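Long-range contacts in phospholyase (Arthrobacter aurescens, PDB 5G4I), which is a pyridoxal-phosphate-dependent phospholyase, homologous to class III transaminases, that probably splits ethanolamine phosphate into acetaldehyde, ammonia and phosphate: residues S105-A110 / G263-Q268; P274-M279 / G290-T295; R380-A385 / G405-V410; I371-S376 / A385-L390. All blocks are in the same frame, centred on the assembly; numbering follows the deposited sequence.

The four contacts form two pairs on opposite sides of the chain's centre. Contacts 1 and 2 lie in the cofactor-binding half, their centres about 10 Å apart. They touch directly, with Trp265 CH2 3.8 Å from Met279 CE and Phe107 CE2 3.8 Å from Val293 CG2. Contact 2 comes nearer to the cofactor: the side chain of Thr278 is about 6 Å from pyridoxal phosphate, that of Trp265 about 12 Å. Contacts 3 and 4, centres about 7 Å apart, share helix 384-396 and are joined by a probable hydrogen bond from Ile373 N to Asn409 O (2.8 Å). Their centres lie 33 to 36 Å from those of contacts 1 and 2.

Contact 1: S105-A110 / G263-Q268; sequences SKFDGA and GMWGYQ
Phe107 and Trp265 make the aromatic part of this contact, an offset stack in which the phenyl ring lies over the five-membered ring of the indole, centroids 4.1 Å apart and planes only 12° from parallel. The overlap is off-centre: Phe107 CZ sits over the CE2-CZ2 side of the indole, 3.3 Å from Trp265 CE2. The opposite indole face is covered by Met264 CG from the same loop, so the indole is held between two layers. Tyr267 comes to the phenyl group at its edge, with its OH 3.9 Å from Phe107 CD1.

The direct hydrogen bond across the contact uses one carbonyl. Trp265 NE1 donates to Lys106 O over 2.9 Å; the oxygen lies close to the indole plane, whereas the donor stands 50° out of the carbonyl plane. One water donates a second bond to Lys106 O and accepts one from Gln268 NE2; another accepts from Gln268 NE2 and donates to Asp108 OD2. A third links Asp108 N to Tyr267 OH. At its other end the Gln268 amide accepts from Trp265 N (OE1 to N 3.0 Å), which ties the loop to itself.

Aliphatic packing is slight: Lys106 CG, anti to the carbonyl carbon (chi1 -54°), meets Met264 CE at 4.0 Å, and a bend at chi2 turns the amino end off to a salt bridge with Asp330. Phe107 and Trp265 both rest on Met279. Two loops are joined over one face of the central sheet, on strands 276-279 and 290-294, in the large, cofactor-binding domain of a fold type I pyridoxal-phosphate enzyme.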
loop_
_atom_site.group_PDB
_atom_site.type_symbol
_atom_site.label_atom_id
_atom_site.label_comp_id
_atom_site.label_asym_id
_atom_site.label_seq_id
_atom_site.Cartn_x
_atom_site.Cartn_y
_atom_site.Cartn_z
ATOM N N SER A 105 -18.750 -12.343 6.226
ATOM C CA SER A 105 -19.528 -13.317 7.069
ATOM C C SER A 105 -18.980 -13.347 8.507
ATOM O O SER A 105 -19.589 -13.888 9.418
ATOM C CB SER A 105 -19.485 -14.742 6.476
ATOM O OG SER A 105 -18.209 -15.414 6.649
ATOM N N LYS A 106 -17.745 -12.809 8.742
ATOM C CA LYS A 106 -17.117 -12.691 10.065
ATOM C C LYS A 106 -17.508 -11.448 10.841
ATOM O O LYS A 106 -16.951 -11.234 11.953
ATOM C CB LYS A 106 -15.557 -12.767 9.942
ATOM C CG LYS A 106 -15.045 -13.971 9.213
ATOM C CD LYS A 106 -15.453 -15.267 9.874
ATOM C CE LYS A 106 -14.633 -16.431 9.277
ATOM N NZ LYS A 106 -15.107 -17.745 9.801
ATOM N N PHE A 107 -18.445 -10.683 10.292
ATOM C CA PHE A 107 -18.943 -9.438 10.889
ATOM C C PHE A 107 -20.445 -9.430 11.104
ATOM O O PHE A 107 -21.133 -10.038 10.393
ATOM C CB PHE A 107 -18.580 -8.200 10.021
ATOM C CG PHE A 107 -17.121 -7.824 10.068
ATOM C CD1 PHE A 107 -16.670 -6.992 11.023
ATOM C CD2 PHE A 107 -16.244 -8.321 9.157
ATOM C CE1 PHE A 107 -15.353 -6.668 11.097
ATOM C CE2 PHE A 107 -14.907 -8.016 9.210
ATOM C CZ PHE A 107 -14.463 -7.185 10.187
ATOM N N ASP A 108 -20.898 -8.697 12.105
ATOM C CA ASP A 108 -22.332 -8.556 12.394
ATOM C C ASP A 108 -22.820 -7.158 12.252
ATOM O O ASP A 108 -22.104 -6.292 11.976
ATOM C CB ASP A 108 -22.674 -8.626 13.866
ATOM C CG ASP A 108 -22.286 -9.768 14.493
ATOM O OD1 ASP A 108 -22.293 -10.819 13.839
ATOM O OD2 ASP A 108 -22.067 -9.593 15.736
ATOM N N GLY A 109 -24.085 -6.979 12.579
ATOM C CA GLY A 109 -24.625 -5.607 12.596
ATOM C C GLY A 109 -24.655 -4.961 11.207
ATOM O O GLY A 109 -24.811 -5.565 10.167
ATOM N N ALA A 110 -24.299 -3.655 11.175
ATOM C CA ALA A 110 -24.342 -2.882 9.955
ATOM C C ALA A 110 -22.990 -2.932 9.141
ATOM O O ALA A 110 -22.889 -2.274 8.136
ATOM C CB ALA A 110 -24.651 -1.430 10.301
ATOM N N GLY A 263 -13.105 -13.566 20.573
ATOM C CA GLY A 263 -13.916 -13.081 19.424
ATOM C C GLY A 263 -13.003 -12.962 18.174
ATOM O O GLY A 263 -11.767 -12.920 18.366
ATOM N N MET A 264 -13.584 -12.855 16.990
ATOM C CA MET A 264 -12.796 -12.615 15.794
ATOM C C MET A 264 -12.061 -11.269 15.858
ATOM O O MET A 264 -10.859 -11.160 15.408
ATOM C CB MET A 264 -13.670 -12.701 14.531
ATOM C CG MET A 264 -12.853 -12.750 13.312
ATOM S SD MET A 264 -11.888 -14.367 13.075
ATOM C CE MET A 264 -11.644 -14.002 11.329
ATOM N N TRP A 265 -12.694 -10.241 16.446
ATOM C CA TRP A 265 -12.189 -8.849 16.410
ATOM C C TRP A 265 -12.021 -8.354 17.822
ATOM O O TRP A 265 -12.874 -8.606 18.709
ATOM C CB TRP A 265 -13.180 -7.936 15.627
ATOM C CG TRP A 265 -13.481 -8.533 14.226
ATOM C CD1 TRP A 265 -14.649 -9.117 13.819
ATOM C CD2 TRP A 265 -12.560 -8.810 13.177
ATOM N NE1 TRP A 265 -14.555 -9.674 12.586
ATOM C CE2 TRP A 265 -13.233 -9.516 12.177
ATOM C CE3 TRP A 265 -11.180 -8.474 12.977
ATOM C CZ2 TRP A 265 -12.602 -9.938 10.983
ATOM C CZ3 TRP A 265 -10.582 -8.874 11.787
ATOM C CH2 TRP A 265 -11.268 -9.612 10.821
ATOM N N GLY A 266 -10.902 -7.688 18.088
ATOM C CA GLY A 266 -10.667 -7.078 19.390
ATOM C C GLY A 266 -11.714 -6.112 19.879
ATOM O O GLY A 266 -11.904 -6.028 21.143
ATOM N N TYR A 267 -12.387 -5.379 18.985
ATOM C CA TYR A 267 -13.423 -4.405 19.500
ATOM C C TYR A 267 -14.491 -5.087 20.288
ATOM O O TYR A 267 -15.211 -4.462 21.077
ATOM C CB TYR A 267 -13.975 -3.521 18.404
ATOM C CG TYR A 267 -14.939 -4.198 17.405
ATOM C CD1 TYR A 267 -16.283 -4.450 17.722
ATOM C CD2 TYR A 267 -14.520 -4.600 16.098
ATOM C CE1 TYR A 267 -17.152 -5.010 16.824
ATOM C CE2 TYR A 267 -15.407 -5.210 15.240
ATOM C CZ TYR A 267 -16.711 -5.418 15.630
ATOM O OH TYR A 267 -17.642 -5.995 14.710
ATOM N N GLN A 268 -14.682 -6.416 20.086
ATOM C CA GLN A 268 -15.743 -7.202 20.735
ATOM C C GLN A 268 -15.434 -7.352 22.212
ATOM O O GLN A 268 -16.376 -7.801 22.960
ATOM C CB GLN A 268 -15.897 -8.621 19.991
ATOM C CG GLN A 268 -16.418 -8.494 18.572
ATOM C CD GLN A 268 -16.316 -9.710 17.626
ATOM O OE1 GLN A 268 -15.432 -10.414 17.725
ATOM N NE2 GLN A 268 -17.228 -9.800 16.653
HETATM O O HOH W 1 -18.460 -11.039 14.275
HETATM O O HOH W 2 -19.960 -8.349 17.282
HETATM O O HOH W 3 -18.699 -8.231 14.099
#

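Contact 2: P274-M279 / G290-T295; sequences PELVTM and GAVVTT
The beta hairpin of strands 276-279 and 290-294 belongs to the seven-stranded sheet of the fold type I cofactor domain, in which strand 290-294 runs antiparallel to both its neighbours. The hairpin's connection carries Lys281 of the pyridoxal phosphate pocket. The short axes approach to 4.6 Å at 166°, as expected for antiparallel pairing.

Val277 and Val293 form a hydrogen-bonded pair whose two bonds are short, Val277 N to Val293 O 2.9 Å and Val293 N to Val277 O 2.8 Å, both in the carbonyl planes. Met279 and Ala291 are paired likewise but less well: Ala291 N reaches Met279 O at 3.2 Å, and the return bond is weak. Between them Thr278 and Val292 make a non-hydrogen-bonded pair.

On the sheet face of Val277, Met279, Ala291 and Val293, the methionine lies along its partner strand. CG takes the position between backbone N and carbonyl carbon (chi1 63°), which brings it 3.8 Å from Ala291 CB, and a bend at the sulfur carries CE to 4.0 Å from Val293 CG2. This face meets Phe107 and Trp265. The other faces helix 120-135, and there Thr278 OG1 bonds Asn124, itself a pocket residue.

Beyond the Val277-Val293 pair, Leu276 and Thr294 lie side by side, with Leu276 CD2 3.4 Å from Thr294 OG1. Thr294 OG1, anti to its own nitrogen, donates to Glu275 O at 2.8 Å, tilted 23° from the carbonyl plane.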
loop_
_atom_site.group_PDB
_atom_site.type_symbol
_atom_site.label_atom_id
_atom_site.label_comp_id
_atom_site.label_asym_id
_atom_site.label_seq_id
_atom_site.Cartn_x
_atom_site.Cartn_y
_atom_site.Cartn_z
ATOM N N PRO A 274 -18.111 -0.335 15.973
ATOM C CA PRO A 274 -17.543 0.733 15.145
ATOM C C PRO A 274 -18.195 0.900 13.783
ATOM O O PRO A 274 -18.703 -0.081 13.193
ATOM C CB PRO A 274 -16.062 0.302 14.976
ATOM C CG PRO A 274 -15.878 -0.818 15.815
ATOM C CD PRO A 274 -17.199 -1.476 16.117
ATOM N N GLU A 275 -18.122 2.118 13.215
ATOM C CA GLU A 275 -18.531 2.402 11.872
ATOM C C GLU A 275 -17.514 1.915 10.797
ATOM O O GLU A 275 -17.878 1.677 9.644
ATOM C CB GLU A 275 -18.854 3.856 11.588
ATOM C CG GLU A 275 -20.024 4.397 12.406
ATOM C CD GLU A 275 -19.636 4.998 13.748
ATOM O OE1 GLU A 275 -18.579 4.709 14.374
ATOM O OE2 GLU A 275 -20.483 5.826 14.303
ATOM N N LEU A 276 -16.233 1.864 11.238
ATOM C CA LEU A 276 -15.115 1.539 10.330
ATOM C C LEU A 276 -14.162 0.617 11.105
ATOM O O LEU A 276 -13.870 0.837 12.297
ATOM C CB LEU A 276 -14.294 2.854 10.024
ATOM C CG LEU A 276 -15.048 3.871 9.077
ATOM C CD1 LEU A 276 -14.598 5.336 9.350
ATOM C CD2 LEU A 276 -14.872 3.481 7.635
ATOM N N VAL A 277 -13.719 -0.432 10.374
ATOM C CA VAL A 277 -12.763 -1.465 10.931
ATOM C C VAL A 277 -11.629 -1.646 9.920
ATOM O O VAL A 277 -11.896 -1.884 8.748
ATOM C CB VAL A 277 -13.465 -2.829 11.237
ATOM C CG1 VAL A 277 -12.464 -3.792 11.814
ATOM C CG2 VAL A 277 -14.627 -2.635 12.173
ATOM N N THR A 278 -10.394 -1.449 10.388
ATOM C CA THR A 278 -9.211 -1.600 9.471
ATOM C C THR A 278 -8.422 -2.856 9.875
ATOM O O THR A 278 -8.411 -3.300 11.012
ATOM C CB THR A 278 -8.331 -0.326 9.520
ATOM O OG1 THR A 278 -7.900 -0.134 10.860
ATOM C CG2 THR A 278 -9.100 0.912 9.042
ATOM N N MET A 279 -7.697 -3.414 8.902
ATOM C CA MET A 279 -6.972 -4.683 9.112
ATOM C C MET A 279 -5.795 -4.737 8.114
ATOM O O MET A 279 -5.706 -4.012 7.109
ATOM C CB MET A 279 -7.923 -5.850 9.026
ATOM C CG MET A 279 -8.512 -5.973 7.725
ATOM S SD MET A 279 -10.016 -7.114 7.683
ATOM C CE MET A 279 -11.020 -6.521 8.579
ATOM N N GLY A 290 -4.640 -5.472 2.895
ATOM C CA GLY A 290 -5.340 -4.810 3.970
ATOM C C GLY A 290 -6.807 -4.611 3.579
ATOM O O GLY A 290 -7.239 -4.979 2.506
ATOM N N ALA A 291 -7.569 -4.065 4.522
ATOM C CA ALA A 291 -9.010 -3.743 4.242
ATOM C C ALA A 291 -9.559 -2.703 5.184
ATOM O O ALA A 291 -9.130 -2.559 6.327
ATOM C CB ALA A 291 -9.896 -5.028 4.332
ATOM N N VAL A 292 -10.643 -2.026 4.687
ATOM C CA VAL A 292 -11.548 -1.200 5.510
ATOM C C VAL A 292 -12.963 -1.873 5.362
ATOM O O VAL A 292 -13.507 -1.997 4.245
ATOM C CB VAL A 292 -11.627 0.229 4.975
ATOM C CG1 VAL A 292 -12.637 1.019 5.843
ATOM C CG2 VAL A 292 -10.294 0.898 4.912
ATOM N N VAL A 293 -13.529 -2.353 6.467
ATOM C CA VAL A 293 -14.931 -2.872 6.534
ATOM C C VAL A 293 -15.833 -1.760 7.119
ATOM O O VAL A 293 -15.443 -1.067 8.091
ATOM C CB VAL A 293 -14.985 -4.221 7.311
ATOM C CG1 VAL A 293 -16.444 -4.586 7.689
ATOM C CG2 VAL A 293 -14.270 -5.318 6.542
ATOM N N THR A 294 -16.980 -1.508 6.466
ATOM C CA THR A 294 -17.822 -0.358 6.828
ATOM C C THR A 294 -19.294 -0.656 6.512
ATOM O O THR A 294 -19.667 -1.815 6.190
ATOM C CB THR A 294 -17.258 0.945 6.256
ATOM O OG1 THR A 294 -17.886 2.107 6.903
ATOM C CG2 THR A 294 -17.436 1.048 4.748
ATOM N N THR A 295 -20.135 0.387 6.687
ATOM C CA THR A 295 -21.557 0.275 6.456
ATOM C C THR A 295 -21.888 0.562 4.981
ATOM O O THR A 295 -21.159 1.181 4.206
ATOM C CB THR A 295 -22.305 1.284 7.357
ATOM O OG1 THR A 295 -22.038 2.629 6.899
ATOM C CG2 THR A 295 -21.974 1.146 8.767
#

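Contact 3: R380-A385 / G405-V410; sequences RNPAPA and GPHDNV
This is van der Waals packing, partly buried, of a loop and the first residue of helix 384-396 on the hairpin turn joining strands 399-404 and 410-413. Two prolines do most of the touching. The ring of Pro382 rests by CB against His407 CB at 3.8 Å, its CG approaching the imidazole obliquely. The same CB lies 3.7 Å from Asn409 ND2. Pro384 meets main chain instead: its CB is 3.5 Å from His407 O, and its CA 3.6 Å from Asp408 O.

The turn presents those carbonyls. Residues Gly405 to Asp408 form a type I beta turn, closed by Asp408 N to Gly405 O at 3.0 Å, and Asp408 then takes a left-handed backbone conformation (phi 58°, psi 37°). Asn409 packs by CB against Ala383 N at 4.0 Å. Its CG stands between the backbone nitrogen and carbonyl carbon (chi1 74°), which brings the amide beside Pro382, and ND2 is spent on Ile373 O. Asp408 O has a polar partner too, Arg403.

Ala383 is the N-cap residue and Pro384 opens the helix. The contact thus fits a beta-hairpin turn against a proline-led helix start, in the middle of the seven-stranded mixed sheet separate from the cofactor-bearing one.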
loop_
_atom_site.group_PDB
_atom_site.type_symbol
_atom_site.label_atom_id
_atom_site.label_comp_id
_atom_site.label_asym_id
_atom_site.label_seq_id
_atom_site.Cartn_x
_atom_site.Cartn_y
_atom_site.Cartn_z
ATOM N N ARG A 380 9.506 -0.986 42.609
ATOM C CA ARG A 380 8.722 -1.406 41.435
ATOM C C ARG A 380 8.948 -0.510 40.163
ATOM O O ARG A 380 8.067 -0.445 39.277
ATOM C CB ARG A 380 7.220 -1.581 41.781
ATOM N N ASN A 381 10.136 0.116 40.015
ATOM C CA ASN A 381 10.386 0.944 38.818
ATOM C C ASN A 381 10.523 0.073 37.532
ATOM O O ASN A 381 11.114 -1.012 37.591
ATOM C CB ASN A 381 11.654 1.774 38.948
ATOM C CG ASN A 381 11.487 2.925 39.932
ATOM O OD1 ASN A 381 10.374 3.262 40.312
ATOM N ND2 ASN A 381 12.590 3.545 40.308
ATOM N N PRO A 382 10.064 0.610 36.386
ATOM C CA PRO A 382 10.330 -0.055 35.088
ATOM C C PRO A 382 11.769 -0.371 34.896
ATOM O O PRO A 382 12.652 0.453 35.250
ATOM C CB PRO A 382 9.854 0.971 34.061
ATOM C CG PRO A 382 8.700 1.629 34.787
ATOM C CD PRO A 382 9.137 1.752 36.231
ATOM N N ALA A 383 12.075 -1.563 34.385
ATOM C CA ALA A 383 13.422 -2.005 34.154
ATOM C C ALA A 383 13.736 -2.379 32.698
ATOM O O ALA A 383 13.898 -3.545 32.362
ATOM C CB ALA A 383 13.708 -3.159 35.081
ATOM N N PRO A 384 13.912 -1.361 31.845
ATOM C CA PRO A 384 14.219 -1.609 30.450
ATOM C C PRO A 384 15.484 -2.378 30.224
ATOM O O PRO A 384 15.561 -3.237 29.345
ATOM C CB PRO A 384 14.198 -0.219 29.807
ATOM C CG PRO A 384 14.341 0.758 30.956
ATOM C CD PRO A 384 13.642 0.093 32.097
ATOM N N ALA A 385 16.555 -2.092 31.003
ATOM C CA ALA A 385 17.772 -2.834 30.731
ATOM C C ALA A 385 17.652 -4.369 31.044
ATOM O O ALA A 385 18.230 -5.163 30.341
ATOM C CB ALA A 385 18.981 -2.263 31.570
ATOM N N GLY A 405 5.851 -0.768 24.916
ATOM C CA GLY A 405 5.470 0.169 25.953
ATOM C C GLY A 405 6.354 1.438 26.019
ATOM O O GLY A 405 7.531 1.366 25.631
ATOM N N PRO A 406 5.803 2.498 26.643
ATOM C CA PRO A 406 6.537 3.761 26.739
ATOM C C PRO A 406 7.792 3.712 27.625
ATOM O O PRO A 406 8.751 4.527 27.418
ATOM C CB PRO A 406 5.494 4.692 27.307
ATOM C CG PRO A 406 4.504 3.860 27.995
ATOM C CD PRO A 406 4.447 2.615 27.162
ATOM N N HIS A 407 7.876 2.740 28.522
ATOM C CA HIS A 407 9.090 2.547 29.309
ATOM C C HIS A 407 9.921 1.367 28.847
ATOM O O HIS A 407 10.871 0.937 29.520
ATOM C CB HIS A 407 8.735 2.434 30.776
ATOM C CG HIS A 407 7.835 3.528 31.279
ATOM N ND1 HIS A 407 8.237 4.852 31.325
ATOM C CD2 HIS A 407 6.555 3.508 31.718
ATOM C CE1 HIS A 407 7.238 5.591 31.778
ATOM N NE2 HIS A 407 6.212 4.801 32.023
ATOM N N ASP A 408 9.600 0.763 27.680
ATOM C CA ASP A 408 10.408 -0.261 27.057
ATOM C C ASP A 408 10.637 -1.489 27.968
ATOM O O ASP A 408 11.707 -2.152 27.896
ATOM C CB ASP A 408 11.759 0.347 26.595
ATOM C CG ASP A 408 12.019 0.167 25.156
ATOM O OD1 ASP A 408 11.273 -0.558 24.423
ATOM O OD2 ASP A 408 13.009 0.767 24.744
ATOM N N ASN A 409 9.606 -1.845 28.725
ATOM C CA ASN A 409 9.713 -2.911 29.736
ATOM C C ASN A 409 8.601 -3.945 29.763
ATOM O O ASN A 409 8.470 -4.672 30.745
ATOM C CB ASN A 409 9.863 -2.284 31.129
ATOM C CG ASN A 409 8.571 -1.709 31.636
ATOM O OD1 ASN A 409 7.926 -0.935 30.907
ATOM N ND2 ASN A 409 8.165 -2.021 32.820
ATOM N N VAL A 410 7.719 -3.964 28.727
ATOM C CA VAL A 410 6.664 -5.000 28.689
ATOM C C VAL A 410 7.087 -6.075 27.701
ATOM O O VAL A 410 7.209 -5.839 26.509
ATOM C CB VAL A 410 5.298 -4.417 28.353
ATOM C CG1 VAL A 410 4.247 -5.530 28.312
ATOM C CG2 VAL A 410 4.900 -3.295 29.290
#

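Contact 4: I371-S376 / A385-L390; sequences IDIIES and ALTKIL
Ile373, at the end of strand 368-373, meets three residues of helix 384-396 with three different parts of its side chain. CB sits 3.3 Å from Thr387 OG1, a plain packing contact. CG2 touches Leu386 CB at 4.0 Å, and CD1 reaches tip to tip toward Leu390 CD1, 3.9 Å away. The torsions account for this division: CG2 is anti to the backbone nitrogen while CG1 lies beside it (chi1 -58°), which sends the two branches to successive turns of the helix.

Further along, Leu386 CD1 is approached by Glu375 OE1 at 3.9 Å and Ile374 O at 4.1 Å. The glutamate chain is bent at chi2 (-64°), folding its carboxylate back toward the leucine methyl.

In the next shell, Thr387 OG1 is bonded to Ala383 O, one turn earlier, which fixes the hydroxyl beside Ile373. The main chain of Ile373 is held by Ala383 on one hand and Asn409 on the other, and helix 421-436 packs on Leu390.

The axes of strand 371-373 and helix 385-390 approach to 9.0 Å, at 118°. Strand 368-373, helix 384-396 and strand 399-404 follow one another, with strand 410-413 inserted antiparallel between the two strands: a split beta-alpha-beta unit.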
loop_
_atom_site.group_PDB
_atom_site.type_symbol
_atom_site.label_atom_id
_atom_site.label_comp_id
_atom_site.label_asym_id
_atom_site.label_seq_id
_atom_site.Cartn_x
_atom_site.Cartn_y
_atom_site.Cartn_z
ATOM N N ILE A 371 4.124 -9.315 30.157
ATOM C CA ILE A 371 4.378 -9.009 31.603
ATOM C C ILE A 371 5.305 -7.766 31.686
ATOM O O ILE A 371 6.265 -7.650 30.927
ATOM C CB ILE A 371 5.048 -10.233 32.333
ATOM C CG1 ILE A 371 6.223 -10.844 31.552
ATOM C CG2 ILE A 371 3.963 -11.256 32.667
ATOM C CD1 ILE A 371 7.075 -11.853 32.368
ATOM N N ASP A 372 5.221 -7.063 32.502
ATOM C CA ASP A 372 5.932 -5.835 32.940
ATOM C C ASP A 372 7.143 -6.246 33.737
ATOM O O ASP A 372 6.987 -7.072 34.656
ATOM C CB ASP A 372 5.281 -5.123 34.147
ATOM C CG ASP A 372 4.075 -4.464 33.968
ATOM O OD1 ASP A 372 3.617 -4.184 32.941
ATOM O OD2 ASP A 372 3.303 -4.724 34.857
ATOM N N ILE A 373 8.304 -5.804 33.264
ATOM C CA ILE A 373 9.602 -6.158 33.947
ATOM C C ILE A 373 10.018 -4.928 34.798
ATOM O O ILE A 373 10.074 -3.777 34.298
ATOM C CB ILE A 373 10.644 -6.525 32.918
ATOM C CG1 ILE A 373 10.199 -7.713 32.016
ATOM C CG2 ILE A 373 12.031 -6.888 33.521
ATOM C CD1 ILE A 373 9.712 -8.963 32.743
ATOM N N ILE A 374 10.262 -5.209 36.108
ATOM C CA ILE A 374 10.504 -4.170 37.144
ATOM C C ILE A 374 11.744 -4.493 37.982
ATOM O O ILE A 374 12.271 -5.606 37.975
ATOM C CB ILE A 374 9.283 -4.005 38.025
ATOM C CG1 ILE A 374 8.968 -5.298 38.760
ATOM C CG2 ILE A 374 8.100 -3.438 37.199
ATOM C CD1 ILE A 374 7.897 -5.155 39.838
ATOM N N GLU A 375 12.270 -3.435 38.629
ATOM C CA GLU A 375 13.351 -3.637 39.627
ATOM C C GLU A 375 12.767 -4.376 40.803
ATOM O O GLU A 375 11.584 -4.201 41.105
ATOM C CB GLU A 375 13.949 -2.254 40.059
ATOM C CG GLU A 375 14.535 -1.375 38.969
ATOM C CD GLU A 375 15.741 -1.923 38.256
ATOM O OE1 GLU A 375 16.350 -2.982 38.610
ATOM O OE2 GLU A 375 16.080 -1.334 37.227
ATOM N N SER A 376 13.639 -5.170 41.475
ATOM C CA SER A 376 13.203 -5.958 42.612
ATOM C C SER A 376 13.729 -5.335 43.906
ATOM O O SER A 376 13.802 -6.026 44.902
ATOM C CB SER A 376 13.719 -7.377 42.512
ATOM O OG SER A 376 15.121 -7.364 42.386
ATOM N N ALA A 385 16.555 -2.092 31.003
ATOM C CA ALA A 385 17.772 -2.834 30.731
ATOM C C ALA A 385 17.652 -4.369 31.044
ATOM O O ALA A 385 18.230 -5.163 30.341
ATOM C CB ALA A 385 18.981 -2.263 31.570
ATOM N N LEU A 386 16.897 -4.709 32.115
ATOM C CA LEU A 386 16.646 -6.119 32.472
ATOM C C LEU A 386 15.750 -6.786 31.344
ATOM O O LEU A 386 15.947 -7.963 30.978
ATOM C CB LEU A 386 15.948 -6.285 33.803
ATOM C CG LEU A 386 16.696 -5.810 35.104
ATOM C CD1 LEU A 386 16.006 -6.119 36.374
ATOM C CD2 LEU A 386 18.099 -6.372 35.073
ATOM N N THR A 387 14.851 -5.989 30.808
ATOM C CA THR A 387 13.988 -6.487 29.676
ATOM C C THR A 387 14.830 -6.877 28.492
ATOM O O THR A 387 14.629 -7.921 27.877
ATOM C CB THR A 387 12.888 -5.397 29.298
ATOM O OG1 THR A 387 12.215 -4.947 30.452
ATOM C CG2 THR A 387 11.822 -5.978 28.363
ATOM N N LYS A 388 15.836 -6.046 28.110
ATOM C CA LYS A 388 16.720 -6.351 27.005
ATOM C C LYS A 388 17.535 -7.630 27.241
ATOM O O LYS A 388 17.771 -8.464 26.366
ATOM C CB LYS A 388 17.632 -5.121 26.704
ATOM C CG LYS A 388 18.635 -5.369 25.655
ATOM C CD LYS A 388 18.067 -5.515 24.308
ATOM C CE LYS A 388 19.189 -5.421 23.225
ATOM N NZ LYS A 388 18.647 -5.988 21.997
ATOM N N ILE A 389 18.047 -7.737 28.487
ATOM C CA ILE A 389 18.784 -8.974 28.926
ATOM C C ILE A 389 17.930 -10.244 28.676
ATOM O O ILE A 389 18.410 -11.243 28.082
ATOM C CB ILE A 389 19.235 -8.873 30.431
ATOM C CG1 ILE A 389 20.376 -7.857 30.553
ATOM C CG2 ILE A 389 19.619 -10.225 30.952
ATOM C CD1 ILE A 389 20.789 -7.520 31.991
ATOM N N LEU A 390 16.666 -10.157 29.103
ATOM C CA LEU A 390 15.741 -11.303 28.907
ATOM C C LEU A 390 15.487 -11.642 27.406
ATOM O O LEU A 390 15.459 -12.823 27.014
ATOM C CB LEU A 390 14.440 -11.053 29.589
ATOM C CG LEU A 390 14.425 -10.981 31.151
ATOM C CD1 LEU A 390 13.137 -10.390 31.701
ATOM C CD2 LEU A 390 14.614 -12.376 31.756
#